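Local coordinates for hypothetical protein (Pseudomonas syringae pv. tomato, PDB 2PAG), which is of unknown function but binds calcium and belongs to the SMI1/KNR4 (SUKH) family, at residues 74-83 / 88-99. Numbering follows the deposited sequence.
Sequences VCATAWDLGV and IPICQDGEDYYC
The methyl of A78 sits over the middle of the Y97 ring, its CB 3.7 Å from the ring centroid and only 8° off the normal, a well-centred CH-pi contact. Residues of the helix and of the loop after it gather round the same ring. L81 brings CD2 in at the edge, in the ring plane, 3.8 Å from Y97 CE2; V74 CG1 approaches CE1 obliquely, and CG2 of the loop residue V83 lies 4.0 Å from Y97 CD2. At the phenol end, the T77 side chain runs at about a right angle to Y97 and sets CG2 3.3 Å from Y97 OH, while the T77 hydroxyl OG1 turns back to the carbonyl of E73 in its own helix. The ring reaches the helix because Y97 CG stands anti to its carbonyl carbon (chi1 -70°) on a residue whose CB already points that way.

P89 lies next to Y97 and meets the helix with three ring atoms. P89 CG touches the same A78 CB, at 3.7 Å, so proline and tyrosine share that methyl; P89 CB meets V74 CG1, and P89 CD lies 3.7 Å from C75 SG. Past the helix end, G82 has positive phi, and V83 N bonds back to A78 O; V83 then points its CG1 at C99 SG, 3.7 Å away.

The strands that present these groups form a hairpin, closed by a type II' turn from D93 to D96. In a classic beta bulge, I90 N and C91 N both bond to Y98 O, at the corner where the chain turns after P89.

Helix 71-81 thus packs through apolar side chains on one side of the antiparallel sheet, its residues 74-81 crossing strand 96-99 at -114°, with L81 and V83 also touching W109 of strand 106-109. The CB of I90 points away from this helix, and the side chains of I90 and Y98 pack against helix 124-132.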
loop_
_atom_site.group_PDB
_atom_site.type_symbol
_atom_site.label_atom_id
_atom_site.label_comp_id
_atom_site.label_asym_id
_atom_site.label_seq_id
_atom_site.Cartn_x
_atom_site.Cartn_y
_atom_site.Cartn_z
ATOM N N VAL A 74 -8.374 -5.558 -2.711
ATOM C CA VAL A 74 -8.327 -4.927 -1.396
ATOM C C VAL A 74 -9.246 -3.693 -1.383
ATOM O O VAL A 74 -9.933 -3.427 -0.398
ATOM C CB VAL A 74 -6.872 -4.509 -1.018
ATOM C CG1 VAL A 74 -6.865 -3.730 0.279
ATOM C CG2 VAL A 74 -5.998 -5.748 -0.862
ATOM N N CYS A 75 -9.260 -2.942 -2.483
ATOM C CA CYS A 75 -10.107 -1.756 -2.580
ATOM C C CYS A 75 -11.576 -2.144 -2.506
ATOM O O CYS A 75 -12.348 -1.552 -1.752
ATOM C CB CYS A 75 -9.855 -1.011 -3.893
ATOM S SG CYS A 75 -8.344 -0.030 -3.915
ATOM N N ALA A 76 -11.958 -3.139 -3.299
ATOM C CA ALA A 76 -13.338 -3.606 -3.318
ATOM C C ALA A 76 -13.793 -4.002 -1.917
ATOM O O ALA A 76 -14.876 -3.619 -1.475
ATOM C CB ALA A 76 -13.475 -4.776 -4.257
ATOM N N THR A 77 -12.957 -4.765 -1.221
ATOM C CA THR A 77 -13.273 -5.218 0.130
ATOM C C THR A 77 -13.375 -4.051 1.106
ATOM O O THR A 77 -14.322 -3.965 1.885
ATOM C CB THR A 77 -12.212 -6.204 0.650
ATOM O OG1 THR A 77 -12.195 -7.377 -0.178
ATOM C CG2 THR A 77 -12.515 -6.597 2.090
ATOM N N ALA A 78 -12.403 -3.148 1.054
ATOM C CA ALA A 78 -12.384 -1.998 1.951
ATOM C C ALA A 78 -13.538 -1.030 1.698
ATOM O O ALA A 78 -14.202 -0.586 2.635
ATOM C CB ALA A 78 -11.039 -1.262 1.826
ATOM N N TRP A 79 -13.782 -0.701 0.433
ATOM C CA TRP A 79 -14.856 0.223 0.109
ATOM C C TRP A 79 -16.213 -0.373 0.467
ATOM O O TRP A 79 -17.111 0.347 0.902
ATOM C CB TRP A 79 -14.795 0.615 -1.373
ATOM C CG TRP A 79 -13.584 1.439 -1.705
ATOM C CD1 TRP A 79 -12.934 2.311 -0.877
ATOM C CD2 TRP A 79 -12.906 1.497 -2.963
ATOM N NE1 TRP A 79 -11.890 2.913 -1.546
ATOM C CE2 TRP A 79 -11.850 2.432 -2.828
ATOM C CE3 TRP A 79 -13.084 0.854 -4.193
ATOM C CZ2 TRP A 79 -10.978 2.737 -3.881
ATOM C CZ3 TRP A 79 -12.217 1.157 -5.240
ATOM C CH2 TRP A 79 -11.178 2.092 -5.076
ATOM N N ASP A 80 -16.367 -1.682 0.292
ATOM C CA ASP A 80 -17.629 -2.326 0.642
ATOM C C ASP A 80 -17.790 -2.362 2.155
ATOM O O ASP A 80 -18.913 -2.354 2.664
ATOM C CB ASP A 80 -17.703 -3.760 0.093
ATOM C CG ASP A 80 -18.263 -3.824 -1.317
ATOM O OD1 ASP A 80 -19.033 -2.914 -1.698
ATOM O OD2 ASP A 80 -17.950 -4.795 -2.040
ATOM N N LEU A 81 -16.666 -2.398 2.871
ATOM C CA LEU A 81 -16.684 -2.443 4.330
ATOM C C LEU A 81 -16.953 -1.070 4.945
ATOM O O LEU A 81 -17.285 -0.973 6.128
ATOM C CB LEU A 81 -15.356 -3.000 4.858
ATOM C CG LEU A 81 -15.258 -3.269 6.363
ATOM C CD1 LEU A 81 -16.264 -4.345 6.749
ATOM C CD2 LEU A 81 -13.847 -3.713 6.728
ATOM N N GLY A 82 -16.810 -0.012 4.149
ATOM C CA GLY A 82 -17.062 1.325 4.665
ATOM C C GLY A 82 -15.997 2.380 4.409
ATOM O O GLY A 82 -16.222 3.567 4.648
ATOM N N VAL A 83 -14.830 1.971 3.933
ATOM C CA VAL A 83 -13.775 2.940 3.660
ATOM C C VAL A 83 -14.230 3.878 2.546
ATOM O O VAL A 83 -14.693 3.427 1.497
ATOM C CB VAL A 83 -12.472 2.245 3.214
ATOM C CG1 VAL A 83 -11.428 3.288 2.828
ATOM C CG2 VAL A 83 -11.947 1.368 4.334
ATOM N N ILE A 88 -7.527 5.360 -0.943
ATOM C CA ILE A 88 -6.997 4.126 -1.523
ATOM C C ILE A 88 -6.171 3.373 -0.489
ATOM O O ILE A 88 -5.157 3.878 -0.007
ATOM C CB ILE A 88 -6.084 4.400 -2.733
ATOM C CG1 ILE A 88 -6.830 5.220 -3.784
ATOM C CG2 ILE A 88 -5.616 3.076 -3.333
ATOM C CD1 ILE A 88 -5.940 5.697 -4.920
ATOM N N PRO A 89 -6.579 2.144 -0.148
ATOM C CA PRO A 89 -5.814 1.384 0.846
ATOM C C PRO A 89 -4.370 1.126 0.456
ATOM O O PRO A 89 -4.072 0.837 -0.700
ATOM C CB PRO A 89 -6.592 0.076 0.960
ATOM C CG PRO A 89 -7.990 0.495 0.658
ATOM C CD PRO A 89 -7.822 1.439 -0.505
ATOM N N ILE A 90 -3.468 1.251 1.426
ATOM C CA ILE A 90 -2.073 0.945 1.175
ATOM C C ILE A 90 -1.748 -0.308 1.984
ATOM O O ILE A 90 -0.850 -1.063 1.633
ATOM C CB ILE A 90 -1.112 2.120 1.555
ATOM C CG1 ILE A 90 0.333 1.671 1.328
ATOM C CG2 ILE A 90 -1.301 2.546 3.024
ATOM C CD1 ILE A 90 1.359 2.787 1.435
ATOM N N CYS A 91 -2.492 -0.552 3.060
ATOM C CA CYS A 91 -2.219 -1.749 3.842
ATOM C C CYS A 91 -3.337 -2.156 4.783
ATOM O O CYS A 91 -3.793 -1.369 5.605
ATOM C CB CYS A 91 -0.925 -1.570 4.641
ATOM S SG CYS A 91 -0.377 -3.054 5.524
ATOM N N GLN A 92 -3.772 -3.404 4.648
ATOM C CA GLN A 92 -4.810 -3.937 5.520
ATOM C C GLN A 92 -4.171 -4.331 6.858
ATOM O O GLN A 92 -3.008 -4.738 6.907
ATOM C CB GLN A 92 -5.441 -5.170 4.875
ATOM C CG GLN A 92 -6.652 -5.708 5.622
ATOM C CD GLN A 92 -7.157 -7.014 5.042
ATOM O OE1 GLN A 92 -6.979 -7.289 3.852
ATOM N NE2 GLN A 92 -7.810 -7.825 5.882
ATOM N N ASP A 93 -4.920 -4.189 7.944
ATOM C CA ASP A 93 -4.427 -4.577 9.267
ATOM C C ASP A 93 -5.640 -5.111 10.009
ATOM O O ASP A 93 -6.309 -4.377 10.732
ATOM C CB ASP A 93 -3.826 -3.382 10.013
ATOM C CG ASP A 93 -3.165 -3.783 11.330
ATOM O OD1 ASP A 93 -2.908 -4.993 11.529
ATOM O OD2 ASP A 93 -2.889 -2.886 12.160
ATOM N N GLY A 94 -5.923 -6.394 9.808
ATOM C CA GLY A 94 -7.088 -6.995 10.432
ATOM C C GLY A 94 -8.302 -6.484 9.679
ATOM O O GLY A 94 -8.419 -6.691 8.467
ATOM N N GLU A 95 -9.205 -5.812 10.387
ATOM C CA GLU A 95 -10.398 -5.246 9.771
ATOM C C GLU A 95 -10.201 -3.749 9.545
ATOM O O GLU A 95 -11.103 -3.062 9.067
ATOM C CB GLU A 95 -11.631 -5.478 10.653
ATOM C CG GLU A 95 -11.404 -5.213 12.127
ATOM C CD GLU A 95 -12.702 -5.126 12.916
ATOM O OE1 GLU A 95 -13.712 -5.716 12.475
ATOM O OE2 GLU A 95 -12.706 -4.472 13.980
ATOM N N ASP A 96 -9.018 -3.247 9.892
ATOM C CA ASP A 96 -8.718 -1.832 9.703
ATOM C C ASP A 96 -7.883 -1.662 8.447
ATOM O O ASP A 96 -7.321 -2.626 7.930
ATOM C CB ASP A 96 -7.958 -1.260 10.900
ATOM C CG ASP A 96 -8.791 -1.231 12.168
ATOM O OD1 ASP A 96 -10.040 -1.261 12.080
ATOM O OD2 ASP A 96 -8.183 -1.159 13.256
ATOM N N TYR A 97 -7.789 -0.429 7.962
ATOM C CA TYR A 97 -7.029 -0.161 6.743
ATOM C C TYR A 97 -6.254 1.140 6.769
ATOM O O TYR A 97 -6.800 2.187 7.104
ATOM C CB TYR A 97 -7.965 -0.074 5.534
ATOM C CG TYR A 97 -8.599 -1.368 5.108
ATOM C CD1 TYR A 97 -7.969 -2.206 4.194
ATOM C CD2 TYR A 97 -9.835 -1.753 5.620
ATOM C CE1 TYR A 97 -8.551 -3.398 3.792
ATOM C CE2 TYR A 97 -10.428 -2.946 5.229
ATOM C CZ TYR A 97 -9.781 -3.762 4.315
ATOM O OH TYR A 97 -10.355 -4.943 3.920
ATOM N N TYR A 98 -4.978 1.069 6.409
ATOM C CA TYR A 98 -4.181 2.284 6.289
ATOM C C TYR A 98 -4.523 2.675 4.851
ATOM O O TYR A 98 -4.391 1.862 3.935
ATOM C CB TYR A 98 -2.691 1.968 6.442
ATOM C CG TYR A 98 -2.292 1.631 7.863
ATOM C CD1 TYR A 98 -2.107 2.636 8.811
ATOM C CD2 TYR A 98 -2.094 0.309 8.258
ATOM C CE1 TYR A 98 -1.728 2.338 10.124
ATOM C CE2 TYR A 98 -1.714 -0.002 9.574
ATOM C CZ TYR A 98 -1.532 1.020 10.493
ATOM O OH TYR A 98 -1.138 0.720 11.778
ATOM N N CYS A 99 -5.011 3.898 4.664
ATOM C CA CYS A 99 -5.415 4.370 3.340
ATOM C C CYS A 99 -4.773 5.695 3.004
ATOM O O CYS A 99 -4.417 6.466 3.896
ATOM C CB CYS A 99 -6.931 4.543 3.278
ATOM S SG CYS A 99 -7.881 3.116 3.833
#